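Long-range contacts in orotidine 5'-phosphate decarboxylase (Pyrococcus horikoshii, PDB 2CZD), which probably catalyses the decarboxylation of orotidine 5'-monophosphate to uridine 5'-monophosphate, the closing step of de novo UMP synthesis: residues B[18-23]-B[193-198]; B[38-43]-B[72-77]; B[100-105]-B[129-134]; B[84-89]-B[104-109]. All blocks are in the same frame, centred on the assembly; numbering follows the deposited sequence.

Contact 1 of 4, residues B[18-23]-B[193-198]; sequences AKSVKD and NPREAA
A salt bridge carried by one hydrogen bond joins R195, on the first turn of helix 194-205, to D23, in the 3-10 segment 22-23. NH1 of R195 donates to OD1 of D23 over 3.1 Å in a fairly straight bond (155°), with the acceptor close to the guanidinium plane. D23 offers the OD1 lone pair that faces away from OD2, and carboxylate and guanidinium planes stand 85° apart, so this is not the side-on, two-bonded pairing. R195 gets there because its chain is extended from CG to NE, CG lying anti to the backbone N (chi1 -177°); on the way CG passes 3.4 Å from S20 O. Its NH2 also makes a weak hydrogen bond to Y24 OH.

A water links the two segments: it lies 2.6 Å from S20 OG and accepts from R195 N at 3.0 Å. Within segment 193-198, N193, the N-cap, takes E196 N on its OD1.

Apolar packing lies deeper. V21 sets CG1 3.7 Å from P194 CB, and its CB is 4.3 Å from A198 CB; I188 of helix 186-189 touches both V21 and A198. The contact thus brings the first and last helices of the TIM barrel side by side, closing the outer ring. Its chemistry implies a small apolar patch of V21, P194 and A198, bordered by a water and by a salt bridge between exposed D23 and partly exposed R195.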
loop_
_atom_site.group_PDB
_atom_site.type_symbol
_atom_site.label_atom_id
_atom_site.label_comp_id
_atom_site.label_asym_id
_atom_site.label_seq_id
_atom_site.Cartn_x
_atom_site.Cartn_y
_atom_site.Cartn_z
ATOM N N ALA B 18 -14.142 -20.425 1.898
ATOM C CA ALA B 18 -14.978 -19.399 2.508
ATOM C C ALA B 18 -16.428 -19.865 2.651
ATOM O O ALA B 18 -17.069 -19.621 3.670
ATOM C CB ALA B 18 -14.907 -18.097 1.686
ATOM N N LYS B 19 -16.944 -20.540 1.629
ATOM C CA LYS B 19 -18.316 -21.019 1.681
ATOM C C LYS B 19 -18.491 -22.065 2.775
ATOM O O LYS B 19 -19.517 -22.105 3.457
ATOM C CB LYS B 19 -18.716 -21.621 0.325
ATOM C CG LYS B 19 -20.216 -21.822 0.175
ATOM C CD LYS B 19 -20.731 -22.999 1.011
ATOM C CE LYS B 19 -22.155 -22.744 1.494
ATOM N NZ LYS B 19 -22.189 -21.566 2.439
ATOM N N SER B 20 -17.478 -22.901 2.950
ATOM C CA SER B 20 -17.555 -23.960 3.948
ATOM C C SER B 20 -17.527 -23.461 5.386
ATOM O O SER B 20 -18.137 -24.058 6.272
ATOM C CB SER B 20 -16.416 -24.959 3.738
ATOM O OG SER B 20 -16.522 -26.032 4.655
ATOM N N VAL B 21 -16.823 -22.363 5.635
ATOM C CA VAL B 21 -16.738 -21.861 7.003
ATOM C C VAL B 21 -17.669 -20.688 7.308
ATOM O O VAL B 21 -17.707 -20.206 8.433
ATOM C CB VAL B 21 -15.290 -21.426 7.335
ATOM C CG1 VAL B 21 -14.305 -22.572 7.041
ATOM C CG2 VAL B 21 -14.931 -20.171 6.536
ATOM N N LYS B 22 -18.434 -20.250 6.305
ATOM C CA LYS B 22 -19.342 -19.118 6.472
ATOM C C LYS B 22 -20.129 -19.087 7.777
ATOM O O LYS B 22 -20.286 -18.027 8.387
ATOM C CB LYS B 22 -20.332 -19.064 5.305
ATOM C CG LYS B 22 -21.370 -17.965 5.458
ATOM C CD LYS B 22 -22.290 -17.918 4.258
ATOM C CE LYS B 22 -23.387 -16.876 4.454
ATOM N NZ LYS B 22 -24.343 -16.902 3.306
ATOM N N ASP B 23 -20.642 -20.239 8.205
ATOM C CA ASP B 23 -21.434 -20.303 9.428
ATOM C C ASP B 23 -20.715 -19.828 10.687
ATOM O O ASP B 23 -21.351 -19.355 11.636
ATOM C CB ASP B 23 -21.941 -21.738 9.656
ATOM C CG ASP B 23 -23.018 -22.150 8.652
ATOM O OD1 ASP B 23 -23.419 -23.330 8.666
ATOM O OD2 ASP B 23 -23.473 -21.304 7.852
ATOM N N ASN B 193 -9.960 -29.857 8.190
ATOM C CA ASN B 193 -11.376 -29.542 8.055
ATOM C C ASN B 193 -11.556 -28.087 8.481
ATOM O O ASN B 193 -11.737 -27.790 9.666
ATOM C CB ASN B 193 -12.212 -30.443 8.959
ATOM C CG ASN B 193 -13.698 -30.259 8.753
ATOM O OD1 ASN B 193 -14.174 -29.169 8.396
ATOM N ND2 ASN B 193 -14.454 -31.326 9.000
ATOM N N PRO B 194 -11.495 -27.158 7.515
ATOM C CA PRO B 194 -11.659 -25.734 7.850
ATOM C C PRO B 194 -12.916 -25.380 8.668
ATOM O O PRO B 194 -12.860 -24.580 9.597
ATOM C CB PRO B 194 -11.649 -25.061 6.483
ATOM C CG PRO B 194 -10.731 -25.935 5.673
ATOM C CD PRO B 194 -11.158 -27.340 6.092
ATOM N N ARG B 195 -14.063 -25.959 8.324
ATOM C CA ARG B 195 -15.289 -25.644 9.047
ATOM C C ARG B 195 -15.191 -26.041 10.509
ATOM O O ARG B 195 -15.599 -25.284 11.393
ATOM C CB ARG B 195 -16.498 -26.350 8.405
ATOM C CG ARG B 195 -17.820 -26.007 9.065
ATOM C CD ARG B 195 -19.008 -26.656 8.325
ATOM N NE ARG B 195 -20.301 -26.092 8.734
ATOM C CZ ARG B 195 -20.863 -26.264 9.928
ATOM N NH1 ARG B 195 -22.041 -25.701 10.196
ATOM N NH2 ARG B 195 -20.265 -27.003 10.857
ATOM N N GLU B 196 -14.661 -27.235 10.773
ATOM C CA GLU B 196 -14.527 -27.672 12.154
ATOM C C GLU B 196 -13.492 -26.843 12.915
ATOM O O GLU B 196 -13.638 -26.612 14.116
ATOM C CB GLU B 196 -14.185 -29.164 12.217
ATOM C CG GLU B 196 -15.386 -30.056 11.993
ATOM C CD GLU B 196 -16.419 -29.913 13.097
ATOM O OE1 GLU B 196 -16.041 -30.018 14.285
ATOM O OE2 GLU B 196 -17.603 -29.698 12.785
ATOM N N ALA B 197 -12.458 -26.373 12.217
ATOM C CA ALA B 197 -11.440 -25.547 12.853
ATOM C C ALA B 197 -12.047 -24.201 13.242
ATOM O O ALA B 197 -11.813 -23.682 14.332
ATOM C CB ALA B 197 -10.263 -25.353 11.914
ATOM N N ALA B 198 -12.835 -23.624 12.348
ATOM C CA ALA B 198 -13.474 -22.351 12.659
ATOM C C ALA B 198 -14.466 -22.541 13.809
ATOM O O ALA B 198 -14.542 -21.729 14.730
ATOM C CB ALA B 198 -14.192 -21.814 11.428
HETATM O O HOH W 1 -14.538 -27.345 5.676
#

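Contact 2 of 4, residues B[38-43]-B[72-77]; sequences SGVDII and RKVFGA
V40 meets helix 64-76 with its two methyl groups spread in different directions. CG2, anti to the backbone N, reaches A77 CB at 3.8 Å, whereas CG1 turns to the lysine beside it and lies 4.0 Å from K73 CE. The two side chains run at a slant to each other; the bend of K73 at chi2 (75°) brings its CE to the valine methyl. L36 of the second subunit packs on the same lysine, so this border of the contact adjoins the dimer partner.

In a TIM barrel the helices stand outside the strands, and here segment 38-43, leading into helix 41-50, rests against segment 72-77 of helix 64-76, with strand 53-60 beneath both. I43 leans on I54 of that strand, and V74 on A56 and L58.

I43 and V74 cross at about a right angle, with CD1 of I43 3.9 Å from V74 CG1. The other branch of the isoleucine, CG2, turns to the backbone and comes within 3.5 Å of A77 O. At the branch point itself, I43 CB lies 4.1 Å from A77 CB, a spacing that the single methyl of the alanine permits. R44, the next residue of helix 41-50, adds a weak hydrogen bond from NH2 to G76 O.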
loop_
_atom_site.group_PDB
_atom_site.type_symbol
_atom_site.label_atom_id
_atom_site.label_comp_id
_atom_site.label_asym_id
_atom_site.label_seq_id
_atom_site.Cartn_x
_atom_site.Cartn_y
_atom_site.Cartn_z
ATOM N N SER B 38 -5.698 -13.141 -8.603
ATOM C CA SER B 38 -7.032 -13.439 -9.131
ATOM C C SER B 38 -7.802 -12.275 -9.742
ATOM O O SER B 38 -8.882 -12.487 -10.307
ATOM C CB SER B 38 -7.900 -14.055 -8.032
ATOM O OG SER B 38 -7.335 -15.274 -7.569
ATOM N N GLY B 39 -7.258 -11.061 -9.665
ATOM C CA GLY B 39 -7.966 -9.900 -10.173
ATOM C C GLY B 39 -8.835 -9.340 -9.054
ATOM O O GLY B 39 -9.248 -10.081 -8.143
ATOM N N VAL B 40 -9.113 -8.041 -9.093
ATOM C CA VAL B 40 -9.943 -7.429 -8.065
ATOM C C VAL B 40 -11.352 -8.055 -8.049
ATOM O O VAL B 40 -12.043 -8.028 -7.026
ATOM C CB VAL B 40 -10.027 -5.884 -8.261
ATOM C CG1 VAL B 40 -10.793 -5.550 -9.534
ATOM C CG2 VAL B 40 -10.666 -5.230 -7.040
ATOM N N ASP B 41 -11.777 -8.640 -9.167
ATOM C CA ASP B 41 -13.098 -9.266 -9.205
ATOM C C ASP B 41 -13.243 -10.463 -8.259
ATOM O O ASP B 41 -14.360 -10.969 -8.070
ATOM C CB ASP B 41 -13.466 -9.708 -10.627
ATOM C CG ASP B 41 -13.925 -8.552 -11.498
ATOM O OD1 ASP B 41 -14.700 -7.710 -11.006
ATOM O OD2 ASP B 41 -13.528 -8.487 -12.682
ATOM N N ILE B 42 -12.138 -10.932 -7.680
ATOM C CA ILE B 42 -12.225 -12.038 -6.730
ATOM C C ILE B 42 -13.086 -11.527 -5.570
ATOM O O ILE B 42 -13.772 -12.289 -4.885
ATOM C CB ILE B 42 -10.811 -12.477 -6.195
ATOM C CG1 ILE B 42 -10.929 -13.708 -5.294
ATOM C CG2 ILE B 42 -10.167 -11.369 -5.360
ATOM C CD1 ILE B 42 -11.406 -14.954 -5.999
ATOM N N ILE B 43 -13.044 -10.221 -5.345
ATOM C CA ILE B 43 -13.843 -9.655 -4.267
ATOM C C ILE B 43 -15.340 -9.782 -4.580
ATOM O O ILE B 43 -16.129 -10.137 -3.709
ATOM C CB ILE B 43 -13.488 -8.170 -4.029
ATOM C CG1 ILE B 43 -12.084 -8.075 -3.436
ATOM C CG2 ILE B 43 -14.473 -7.533 -3.075
ATOM C CD1 ILE B 43 -11.538 -6.650 -3.403
ATOM N N ARG B 72 -12.302 3.521 -4.595
ATOM C CA ARG B 72 -13.441 3.491 -5.497
ATOM C C ARG B 72 -13.527 2.146 -6.204
ATOM O O ARG B 72 -14.603 1.561 -6.274
ATOM C CB ARG B 72 -13.321 4.625 -6.521
ATOM C CG ARG B 72 -14.490 4.759 -7.480
ATOM C CD ARG B 72 -14.447 6.142 -8.127
ATOM N NE ARG B 72 -14.887 6.123 -9.516
ATOM C CZ ARG B 72 -16.146 5.960 -9.907
ATOM N NH1 ARG B 72 -17.115 5.805 -9.007
ATOM N NH2 ARG B 72 -16.440 5.953 -11.205
ATOM N N LYS B 73 -12.401 1.657 -6.725
ATOM C CA LYS B 73 -12.372 0.367 -7.420
ATOM C C LYS B 73 -12.653 -0.826 -6.488
ATOM O O LYS B 73 -13.418 -1.735 -6.827
ATOM C CB LYS B 73 -10.996 0.174 -8.064
ATOM C CG LYS B 73 -10.851 -1.054 -8.931
ATOM C CD LYS B 73 -11.565 -0.842 -10.268
ATOM C CE LYS B 73 -11.281 -1.996 -11.231
ATOM N NZ LYS B 73 -12.036 -1.768 -12.508
ATOM N N VAL B 74 -12.027 -0.822 -5.313
ATOM C CA VAL B 74 -12.170 -1.923 -4.365
ATOM C C VAL B 74 -13.537 -1.957 -3.668
ATOM O O VAL B 74 -14.136 -3.030 -3.559
ATOM C CB VAL B 74 -10.990 -1.861 -3.356
ATOM C CG1 VAL B 74 -11.123 -2.918 -2.292
ATOM C CG2 VAL B 74 -9.688 -2.084 -4.116
ATOM N N PHE B 75 -14.049 -0.818 -3.205
ATOM C CA PHE B 75 -15.397 -0.816 -2.612
ATOM C C PHE B 75 -16.351 -1.159 -3.753
ATOM O O PHE B 75 -17.353 -1.857 -3.562
ATOM C CB PHE B 75 -15.767 0.560 -2.055
ATOM C CG PHE B 75 -15.125 0.876 -0.719
ATOM C CD1 PHE B 75 -15.293 0.026 0.379
ATOM C CD2 PHE B 75 -14.415 2.054 -0.543
ATOM C CE1 PHE B 75 -14.758 0.365 1.640
ATOM C CE2 PHE B 75 -13.881 2.393 0.697
ATOM C CZ PHE B 75 -14.052 1.551 1.792
ATOM N N GLY B 76 -16.016 -0.668 -4.945
ATOM C CA GLY B 76 -16.819 -0.928 -6.132
ATOM C C GLY B 76 -16.966 -2.405 -6.470
ATOM O O GLY B 76 -18.015 -2.854 -6.950
ATOM N N ALA B 77 -15.916 -3.169 -6.196
ATOM C CA ALA B 77 -15.906 -4.605 -6.460
ATOM C C ALA B 77 -16.625 -5.398 -5.378
ATOM O O ALA B 77 -16.852 -6.595 -5.537
ATOM C CB ALA B 77 -14.459 -5.095 -6.607
#

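Contact 3 of 4, residues B[100-105]-B[129-134]; sequences GEIIMV and NEIEPF
The backbone N of F134 is shared between two acceptors: I102 O at 2.9 Å, in a weak, bent bond (129°), and a water that it reaches more weakly. The same water accepts from I102 N at 3.1 Å, so it bridges the two backbones beside the direct bond.

Next to this polar pair the ring of P133 lies against strand 101-105. Its CB is 3.6 Å from I102 CG1, and its CG is 3.6 Å from M104 SD, the methionine crossing the proline at about a right angle. I102 holds CG1 between its backbone N and carbonyl carbon (chi1 59°), which sends CD1 toward I131. CG2 of I131 touches both that CD1 and M104 SD, 4.1 Å from the sulfur. These residues belong to the beta-alpha-beta unit of strand 101-105, helix 121-131 and strand 135-137, in which E132 to F134 lead the chain from the helix back to the barrel. V93 of helix 90-97 touches both I102 and I131. An alanine in place of M104, lacking the sulfur and methyl that P133 CG and I131 pack on, is likely to open a gap between strand and helix.

F134 turns its ring edge to I103, with CD1 4.1 Å from I103 CG1. E101 approaches obliquely, OE1 lying 3.7 Å from F134 CD2, its carboxylate almost perpendicular to the ring.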
loop_
_atom_site.group_PDB
_atom_site.type_symbol
_atom_site.label_atom_id
_atom_site.label_comp_id
_atom_site.label_asym_id
_atom_site.label_seq_id
_atom_site.Cartn_x
_atom_site.Cartn_y
_atom_site.Cartn_z
ATOM N N GLY B 100 -16.343 4.526 1.745
ATOM C CA GLY B 100 -16.760 3.322 2.445
ATOM C C GLY B 100 -16.141 3.247 3.829
ATOM O O GLY B 100 -15.333 4.103 4.208
ATOM N N GLU B 101 -16.494 2.214 4.585
ATOM C CA GLU B 101 -15.969 2.074 5.941
ATOM C C GLU B 101 -14.509 1.672 5.959
ATOM O O GLU B 101 -14.023 0.932 5.098
ATOM C CB GLU B 101 -16.833 1.091 6.738
ATOM C CG GLU B 101 -18.264 1.617 6.900
ATOM C CD GLU B 101 -19.119 0.756 7.792
ATOM O OE1 GLU B 101 -18.943 0.841 9.021
ATOM O OE2 GLU B 101 -19.958 -0.015 7.264
ATOM N N ILE B 102 -13.810 2.173 6.968
ATOM C CA ILE B 102 -12.393 1.942 7.082
ATOM C C ILE B 102 -11.965 1.384 8.414
ATOM O O ILE B 102 -12.671 1.493 9.420
ATOM C CB ILE B 102 -11.597 3.259 6.864
ATOM C CG1 ILE B 102 -12.014 4.320 7.893
ATOM C CG2 ILE B 102 -11.825 3.774 5.430
ATOM C CD1 ILE B 102 -11.024 5.510 8.015
ATOM N N ILE B 103 -10.787 0.775 8.407
ATOM C CA ILE B 103 -10.159 0.225 9.609
ATOM C C ILE B 103 -8.766 0.848 9.556
ATOM O O ILE B 103 -8.090 0.747 8.536
ATOM C CB ILE B 103 -10.057 -1.312 9.542
ATOM C CG1 ILE B 103 -11.459 -1.912 9.695
ATOM C CG2 ILE B 103 -9.085 -1.838 10.646
ATOM C CD1 ILE B 103 -11.558 -3.374 9.275
ATOM N N MET B 104 -8.327 1.483 10.642
ATOM C CA MET B 104 -7.033 2.170 10.654
ATOM C C MET B 104 -5.904 1.430 11.335
ATOM O O MET B 104 -6.101 0.769 12.332
ATOM C CB MET B 104 -7.193 3.555 11.311
ATOM C CG MET B 104 -8.088 4.488 10.507
ATOM S SD MET B 104 -8.487 6.036 11.388
ATOM C CE MET B 104 -6.839 6.807 11.542
ATOM N N VAL B 105 -4.696 1.573 10.786
ATOM C CA VAL B 105 -3.517 0.945 11.362
ATOM C C VAL B 105 -2.901 1.920 12.352
ATOM O O VAL B 105 -2.489 3.036 11.975
ATOM C CB VAL B 105 -2.428 0.646 10.293
ATOM C CG1 VAL B 105 -1.149 0.124 10.980
ATOM C CG2 VAL B 105 -2.951 -0.345 9.259
ATOM N N ASN B 129 -9.341 8.382 17.140
ATOM C CA ASN B 129 -10.440 8.890 17.957
ATOM C C ASN B 129 -11.139 10.071 17.278
ATOM O O ASN B 129 -12.349 10.248 17.418
ATOM C CB ASN B 129 -9.922 9.290 19.334
ATOM C CG ASN B 129 -9.599 8.093 20.192
ATOM O OD1 ASN B 129 -10.027 6.971 19.894
ATOM N ND2 ASN B 129 -8.861 8.322 21.269
ATOM N N GLU B 130 -10.381 10.867 16.529
ATOM C CA GLU B 130 -10.940 12.023 15.837
ATOM C C GLU B 130 -11.763 11.570 14.640
ATOM O O GLU B 130 -12.893 12.023 14.425
ATOM C CB GLU B 130 -9.821 12.936 15.311
ATOM C CG GLU B 130 -9.002 13.696 16.348
ATOM C CD GLU B 130 -7.925 14.588 15.701
ATOM O OE1 GLU B 130 -7.129 15.190 16.450
ATOM O OE2 GLU B 130 -7.868 14.692 14.446
ATOM N N ILE B 131 -11.192 10.655 13.862
ATOM C CA ILE B 131 -11.836 10.185 12.646
ATOM C C ILE B 131 -12.995 9.216 12.855
ATOM O O ILE B 131 -13.947 9.203 12.072
ATOM C CB ILE B 131 -10.770 9.569 11.703
ATOM C CG1 ILE B 131 -9.921 10.705 11.106
ATOM C CG2 ILE B 131 -11.431 8.753 10.582
ATOM C CD1 ILE B 131 -8.783 10.247 10.230
ATOM N N GLU B 132 -12.922 8.436 13.934
ATOM C CA GLU B 132 -13.932 7.432 14.260
ATOM C C GLU B 132 -14.171 6.412 13.129
ATOM O O GLU B 132 -15.255 6.334 12.546
ATOM C CB GLU B 132 -15.258 8.084 14.697
ATOM C CG GLU B 132 -15.106 8.955 15.929
ATOM C CD GLU B 132 -16.396 9.675 16.327
ATOM O OE1 GLU B 132 -16.364 10.403 17.338
ATOM O OE2 GLU B 132 -17.429 9.535 15.629
ATOM N N PRO B 133 -13.126 5.648 12.770
ATOM C CA PRO B 133 -13.244 4.622 11.726
ATOM C C PRO B 133 -14.072 3.471 12.323
ATOM O O PRO B 133 -14.386 3.471 13.517
ATOM C CB PRO B 133 -11.796 4.170 11.516
ATOM C CG PRO B 133 -11.230 4.279 12.922
ATOM C CD PRO B 133 -11.780 5.630 13.375
ATOM N N PHE B 134 -14.417 2.497 11.495
ATOM C CA PHE B 134 -15.136 1.331 12.009
ATOM C C PHE B 134 -14.284 0.653 13.082
ATOM O O PHE B 134 -14.795 0.216 14.113
ATOM C CB PHE B 134 -15.412 0.332 10.879
ATOM C CG PHE B 134 -15.948 -1.003 11.360
ATOM C CD1 PHE B 134 -15.110 -2.110 11.474
ATOM C CD2 PHE B 134 -17.291 -1.146 11.697
ATOM C CE1 PHE B 134 -15.588 -3.346 11.909
ATOM C CE2 PHE B 134 -17.782 -2.372 12.132
ATOM C CZ PHE B 134 -16.930 -3.481 12.239
HETATM O O HOH W 2 -15.537 3.907 8.813
#

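Contact 4 of 4, residues B[84-89]-B[104-109]; sequences VHTFVG and MVVEMS
V84 and M104 sit side by side on neighbouring parallel strands of the TIM barrel, 81-85 and 101-105, which helix 90-97 connects in a beta-alpha-beta unit. This is the tight part: V105 N donates to V84 O at 3.0 Å, and CG2 of V84 packs on M104 CG. Just beyond, T86 OG1 donates to V105 O over 2.8 Å, coming from above the carbonyl plane. M104 crosses the threonine at about a right angle, its CE 3.3 Å from OG1. A valine in place of T86 would probably leave V105 O with one donor fewer and the methionine methyl against a bulkier, purely apolar branch.

Beyond V105 the backbones part, and in this looser region a water fills the join between them. It donates to V105 O, accepts from T86 N and lies 2.8 Å from H85 ND1, near the plane of the imidazole. NE2 of H85 bonds instead to A61 O of the second subunit, so both ring nitrogens have partners. K59, the probable proton donor, touches H85 and M108, while S109, farther along, probably contributes to the substrate site. V105 CG2 lies over one face of the H85 ring, offset toward the rim and 4.1 Å above its plane, and M108 SD meets the ring edge 3.7 Å from CE1.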
loop_
_atom_site.group_PDB
_atom_site.type_symbol
_atom_site.label_atom_id
_atom_site.label_comp_id
_atom_site.label_asym_id
_atom_site.label_seq_id
_atom_site.Cartn_x
_atom_site.Cartn_y
_atom_site.Cartn_z
ATOM N N VAL B 84 -6.555 1.087 6.111
ATOM C CA VAL B 84 -5.728 2.207 5.685
ATOM C C VAL B 84 -4.752 2.601 6.776
ATOM O O VAL B 84 -5.043 2.452 7.972
ATOM C CB VAL B 84 -6.611 3.439 5.355
ATOM C CG1 VAL B 84 -7.600 3.096 4.268
ATOM C CG2 VAL B 84 -7.334 3.901 6.622
ATOM N N HIS B 85 -3.577 3.072 6.377
ATOM C CA HIS B 85 -2.596 3.540 7.364
ATOM C C HIS B 85 -3.007 4.920 7.861
ATOM O O HIS B 85 -3.738 5.648 7.185
ATOM C CB HIS B 85 -1.205 3.687 6.735
ATOM C CG HIS B 85 -0.337 2.478 6.887
ATOM N ND1 HIS B 85 0.180 2.082 8.101
ATOM C CD2 HIS B 85 0.119 1.586 5.968
ATOM C CE1 HIS B 85 0.919 0.999 7.928
ATOM N NE2 HIS B 85 0.899 0.676 6.640
ATOM N N THR B 86 -2.519 5.247 9.052
ATOM C CA THR B 86 -2.747 6.544 9.683
ATOM C C THR B 86 -1.567 7.478 9.378
ATOM O O THR B 86 -1.746 8.693 9.281
ATOM C CB THR B 86 -2.822 6.396 11.224
ATOM O OG1 THR B 86 -3.858 5.464 11.545
ATOM C CG2 THR B 86 -3.166 7.712 11.898
ATOM N N PHE B 87 -0.373 6.890 9.225
ATOM C CA PHE B 87 0.904 7.623 9.047
ATOM C C PHE B 87 0.950 8.669 7.943
ATOM O O PHE B 87 1.586 9.705 8.102
ATOM C CB PHE B 87 2.038 6.588 8.802
ATOM C CG PHE B 87 3.361 6.882 9.484
ATOM C CD1 PHE B 87 4.088 8.028 9.192
ATOM C CD2 PHE B 87 3.908 5.964 10.380
ATOM C CE1 PHE B 87 5.353 8.259 9.797
ATOM C CE2 PHE B 87 5.183 6.201 10.986
ATOM C CZ PHE B 87 5.877 7.344 10.685
ATOM N N VAL B 88 0.263 8.408 6.836
ATOM C CA VAL B 88 0.306 9.288 5.687
ATOM C C VAL B 88 -0.527 10.554 5.830
ATOM O O VAL B 88 -0.401 11.470 5.030
ATOM C CB VAL B 88 -0.046 8.460 4.409
ATOM C CG1 VAL B 88 0.016 9.302 3.144
ATOM C CG2 VAL B 88 0.980 7.323 4.278
ATOM N N GLY B 89 -1.372 10.615 6.852
ATOM C CA GLY B 89 -2.141 11.830 7.041
ATOM C C GLY B 89 -3.641 11.631 7.035
ATOM O O GLY B 89 -4.146 10.664 6.475
ATOM N N MET B 104 -8.327 1.483 10.642
ATOM C CA MET B 104 -7.033 2.170 10.654
ATOM C C MET B 104 -5.904 1.430 11.335
ATOM O O MET B 104 -6.101 0.769 12.332
ATOM C CB MET B 104 -7.193 3.555 11.311
ATOM C CG MET B 104 -8.088 4.488 10.507
ATOM S SD MET B 104 -8.487 6.036 11.388
ATOM C CE MET B 104 -6.839 6.807 11.542
ATOM N N VAL B 105 -4.696 1.573 10.786
ATOM C CA VAL B 105 -3.517 0.945 11.362
ATOM C C VAL B 105 -2.901 1.920 12.352
ATOM O O VAL B 105 -2.489 3.036 11.975
ATOM C CB VAL B 105 -2.428 0.646 10.293
ATOM C CG1 VAL B 105 -1.149 0.124 10.980
ATOM C CG2 VAL B 105 -2.951 -0.345 9.259
ATOM N N VAL B 106 -2.833 1.497 13.610
ATOM C CA VAL B 106 -2.238 2.329 14.644
ATOM C C VAL B 106 -1.017 1.689 15.290
ATOM O O VAL B 106 -0.267 2.348 16.004
ATOM C CB VAL B 106 -3.274 2.682 15.747
ATOM C CG1 VAL B 106 -4.486 3.338 15.115
ATOM C CG2 VAL B 106 -3.667 1.433 16.552
ATOM N N GLU B 107 -0.816 0.406 15.031
ATOM C CA GLU B 107 0.308 -0.329 15.603
ATOM C C GLU B 107 0.521 -1.567 14.731
ATOM O O GLU B 107 -0.450 -2.143 14.232
ATOM C CB GLU B 107 -0.041 -0.751 17.036
ATOM C CG GLU B 107 1.108 -1.429 17.771
ATOM C CD GLU B 107 0.777 -1.709 19.230
ATOM O OE1 GLU B 107 0.377 -0.768 19.944
ATOM O OE2 GLU B 107 0.937 -2.861 19.662
ATOM N N MET B 108 1.778 -1.969 14.538
ATOM C CA MET B 108 2.045 -3.154 13.730
ATOM C C MET B 108 2.781 -4.249 14.489
ATOM O O MET B 108 3.358 -4.003 15.555
ATOM C CB MET B 108 2.752 -2.764 12.434
ATOM C CG MET B 108 1.751 -2.162 11.472
ATOM S SD MET B 108 2.475 -1.657 9.902
ATOM C CE MET B 108 2.416 -3.215 8.990
ATOM N N SER B 109 2.745 -5.455 13.921
ATOM C CA SER B 109 3.279 -6.666 14.546
ATOM C C SER B 109 4.722 -7.089 14.307
ATOM O O SER B 109 5.299 -7.822 15.113
ATOM C CB SER B 109 2.372 -7.855 14.169
ATOM O OG SER B 109 1.005 -7.466 14.094
HETATM O O HOH W 3 -0.230 3.940 10.165
#

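Overall arrangement
Contacts 3 and 4 share M104 and V105 on strand 101-105, their centres only 10 Å apart, and a probable hydrogen bond of 2.9 Å between I103 O and V84 N joins them further. Contact 2 reaches contact 3 through F75, whose CZ is 3.3 Å from G100 CA. Contact 1 stands apart, across the chain's centre from contacts 3 and 4, about 30 Å from contact 4 between centres. Relation to the probable substrate site differs too: side chains are about 4 Å apart for H85 of contact 4 and K59, and for V74 of contact 2 and L58, whereas in contact 1 the side chain of P194 is about 10 Å from that of R186.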